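Probable L,D-transpeptidase 3 (Mycobacterium tuberculosis, PDB 6D4K) is a probable L,D-transpeptidase of the mycobacterial cell wall that does not make 3->3 peptidoglycan cross-links from tetrapeptide stems and may anchor proteins to peptidoglycan. Local coordinates at residues G25-P33 with P44-I53. Numbering follows the deposited sequence. Where two conformers were deposited one is given.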
# COMPACT_ATOMS: atom_id res chain seq x y z
N GLY A 25 15.18 -9.49 -27.11
CA GLY A 25 15.47 -8.43 -26.16
C GLY A 25 14.33 -8.15 -25.20
O GLY A 25 14.56 -7.66 -24.09
N PHE A 26 13.10 -8.45 -25.61
CA PHE A 26 11.94 -8.26 -24.75
C PHE A 26 11.47 -9.56 -24.12
O PHE A 26 10.32 -9.64 -23.68
CB PHE A 26 10.80 -7.56 -25.50
CG PHE A 26 11.21 -6.29 -26.20
CD1 PHE A 26 12.15 -5.44 -25.64
CD2 PHE A 26 10.61 -5.93 -27.40
CE1 PHE A 26 12.52 -4.26 -26.29
CE2 PHE A 26 10.97 -4.75 -28.05
CZ PHE A 26 11.92 -3.92 -27.49
N ALA A 27 12.34 -10.57 -24.04
CA ALA A 27 11.99 -11.83 -23.40
C ALA A 27 11.58 -11.60 -21.95
O ALA A 27 12.30 -10.97 -21.18
CB ALA A 27 13.19 -12.78 -23.45
N VAL A 28 10.42 -12.15 -21.58
CA VAL A 28 9.87 -11.99 -20.24
C VAL A 28 10.29 -13.17 -19.37
O VAL A 28 10.00 -14.33 -19.69
CB VAL A 28 8.34 -11.88 -20.29
CG1 VAL A 28 7.76 -11.92 -18.88
CG2 VAL A 28 7.94 -10.60 -20.99
N ALA A 29 10.97 -12.87 -18.26
CA ALA A 29 11.36 -13.93 -17.34
C ALA A 29 10.16 -14.39 -16.52
O ALA A 29 9.93 -15.59 -16.35
CB ALA A 29 12.49 -13.45 -16.44
N SER A 30 9.38 -13.44 -16.01
CA SER A 30 8.34 -13.78 -15.05
C SER A 30 7.36 -12.63 -14.93
O SER A 30 7.65 -11.49 -15.31
CB SER A 30 8.95 -14.09 -13.68
OG SER A 30 9.65 -12.96 -13.20
N VAL A 31 6.19 -12.95 -14.36
CA VAL A 31 5.11 -12.00 -14.18
C VAL A 31 4.54 -12.18 -12.78
O VAL A 31 4.41 -13.31 -12.29
CB VAL A 31 4.00 -12.26 -15.22
CG1 VAL A 31 2.70 -11.60 -14.81
CG2 VAL A 31 4.47 -11.80 -16.57
N LEU A 32 4.20 -11.06 -12.13
CA LEU A 32 3.39 -11.08 -10.92
C LEU A 32 2.05 -10.44 -11.26
O LEU A 32 2.02 -9.50 -12.06
CB LEU A 32 4.02 -10.26 -9.80
CG LEU A 32 5.39 -10.69 -9.29
CD1 LEU A 32 5.82 -9.71 -8.21
CD2 LEU A 32 5.34 -12.12 -8.76
N PRO A 33 0.95 -10.91 -10.66
CA PRO A 33 0.81 -12.04 -9.73
C PRO A 33 1.21 -13.40 -10.34
O PRO A 33 1.08 -13.59 -11.56
CB PRO A 33 -0.70 -12.03 -9.41
CG PRO A 33 -1.09 -10.64 -9.57
CD PRO A 33 -0.31 -10.15 -10.77
N PRO A 44 -0.80 -4.57 -9.01
CA PRO A 44 -0.34 -4.33 -10.38
C PRO A 44 0.09 -5.63 -11.05
O PRO A 44 0.30 -6.67 -10.43
CB PRO A 44 0.84 -3.38 -10.19
CG PRO A 44 1.38 -3.73 -8.82
CD PRO A 44 0.12 -4.00 -8.00
N VAL A 45 0.24 -5.55 -12.37
CA VAL A 45 0.85 -6.62 -13.14
C VAL A 45 2.31 -6.25 -13.36
O VAL A 45 2.62 -5.24 -14.01
CB VAL A 45 0.10 -6.85 -14.46
CG1 VAL A 45 0.79 -7.97 -15.23
CG2 VAL A 45 -1.37 -7.19 -14.18
N VAL A 46 3.21 -7.04 -12.80
CA VAL A 46 4.64 -6.70 -12.77
C VAL A 46 5.38 -7.65 -13.70
O VAL A 46 5.36 -8.87 -13.49
CB VAL A 46 5.21 -6.75 -11.34
CG1 VAL A 46 6.65 -6.21 -11.32
CG2 VAL A 46 4.31 -5.96 -10.39
N VAL A 47 6.03 -7.09 -14.71
CA VAL A 47 6.67 -7.86 -15.76
C VAL A 47 8.18 -7.71 -15.60
O VAL A 47 8.71 -6.60 -15.66
CB VAL A 47 6.21 -7.39 -17.15
CG1 VAL A 47 6.89 -8.24 -18.22
CG2 VAL A 47 4.67 -7.43 -17.29
N THR A 48 8.88 -8.83 -15.39
CA THR A 48 10.33 -8.84 -15.23
C THR A 48 10.95 -9.40 -16.49
O THR A 48 10.61 -10.52 -16.92
CB THR A 48 10.73 -9.67 -14.01
OG1 THR A 48 10.20 -9.06 -12.83
CG2 THR A 48 12.27 -9.76 -13.91
N PHE A 49 11.86 -8.64 -17.09
CA PHE A 49 12.52 -9.03 -18.33
C PHE A 49 13.79 -9.82 -18.06
O PHE A 49 14.45 -9.65 -17.03
CB PHE A 49 12.84 -7.81 -19.18
CG PHE A 49 11.62 -7.11 -19.70
CD1 PHE A 49 10.99 -7.57 -20.85
CD2 PHE A 49 11.10 -6.00 -19.04
CE1 PHE A 49 9.86 -6.92 -21.35
CE2 PHE A 49 9.95 -5.35 -19.53
CZ PHE A 49 9.35 -5.81 -20.69
N SER A 50 14.15 -10.70 -19.00
CA SER A 50 15.36 -11.51 -18.82
C SER A 50 16.62 -10.65 -18.86
O SER A 50 17.62 -11.03 -18.25
CB SER A 50 15.41 -12.64 -19.85
OG SER A 50 14.41 -13.60 -19.58
N ALA A 51 16.59 -9.52 -19.54
CA ALA A 51 17.74 -8.62 -19.59
C ALA A 51 17.28 -7.17 -19.55
O ALA A 51 16.17 -6.86 -19.99
CB ALA A 51 18.59 -8.84 -20.84
N PRO A 52 18.11 -6.27 -19.03
CA PRO A 52 17.74 -4.85 -18.99
C PRO A 52 17.44 -4.29 -20.37
O PRO A 52 18.08 -4.62 -21.36
CB PRO A 52 18.97 -4.19 -18.38
CG PRO A 52 19.59 -5.26 -17.55
CD PRO A 52 19.37 -6.53 -18.31
N ILE A 53 16.45 -3.40 -20.40
CA ILE A 53 16.16 -2.59 -21.57
C ILE A 53 16.64 -1.19 -21.23
O ILE A 53 15.91 -0.40 -20.61
CB ILE A 53 14.67 -2.63 -21.92
CG1 ILE A 53 14.23 -4.08 -22.16
CG2 ILE A 53 14.41 -1.77 -23.13
CD1 ILE A 53 12.75 -4.30 -22.13
O HOH W 1 14.69 -9.53 -21.86
O HOH W 2 16.93 -6.29 -23.46
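Val-28 and Phe-49 form a non-hydrogen-bonded antiparallel pair between strands 28-32 and 45-49, their side chains diverging but touching through CG2 of Val-28 and CE1 of Phe-49. CG2 of Val-28 also reaches CG1 of Val-47 at 3.8 Å, the two side chains crossing at about a right angle. Phe-49 leaves its strand pointing away from 25-33, but with CG beside its own backbone N (chi1 -66°) the ring edge comes back to the backbone of Phe-26 and Ala-27. CD1 of Ile-53 rests over the centre of one ring face, 3.7 Å above its plane, and CG1 of Val-47 lies toward the rim of the opposite face. At the ring edge, in plane, the carbonyl O of Phe-26 approaches CD1 of Phe-49 to 3.6 Å. That same Ile-53 methyl also meets CD1 of Phe-26, whose ring lies against helix 59-65.

Along the strands, Thr-48 O accepts two N-H groups, a short, bent bond from Ala-29 N (2.7 Å, 138°) and a longer one from Ser-30 N (3.3 Å). This is a classic beta bulge: Ala-29 is the extra residue, and its CB points toward strand 45-49, close to Thr-48 O. Thr-48 N returns a bond to Ser-30 O, and OG of Ser-30, set between its backbone N and carbonyl carbon (chi1 60°), comes to 3.6 Å from CB of Thr-48. Beyond, Leu-32 and Val-46 are bonded both ways, their CB atoms 4.0 Å apart on the same face.

Strand 28-32 is the bulged edge of a four-stranded antiparallel sheet, which packs through Val-45 and Val-47 on strand 99-104 of the second sheet, consistent with the beta-sandwich of a bacterial Ig-like domain.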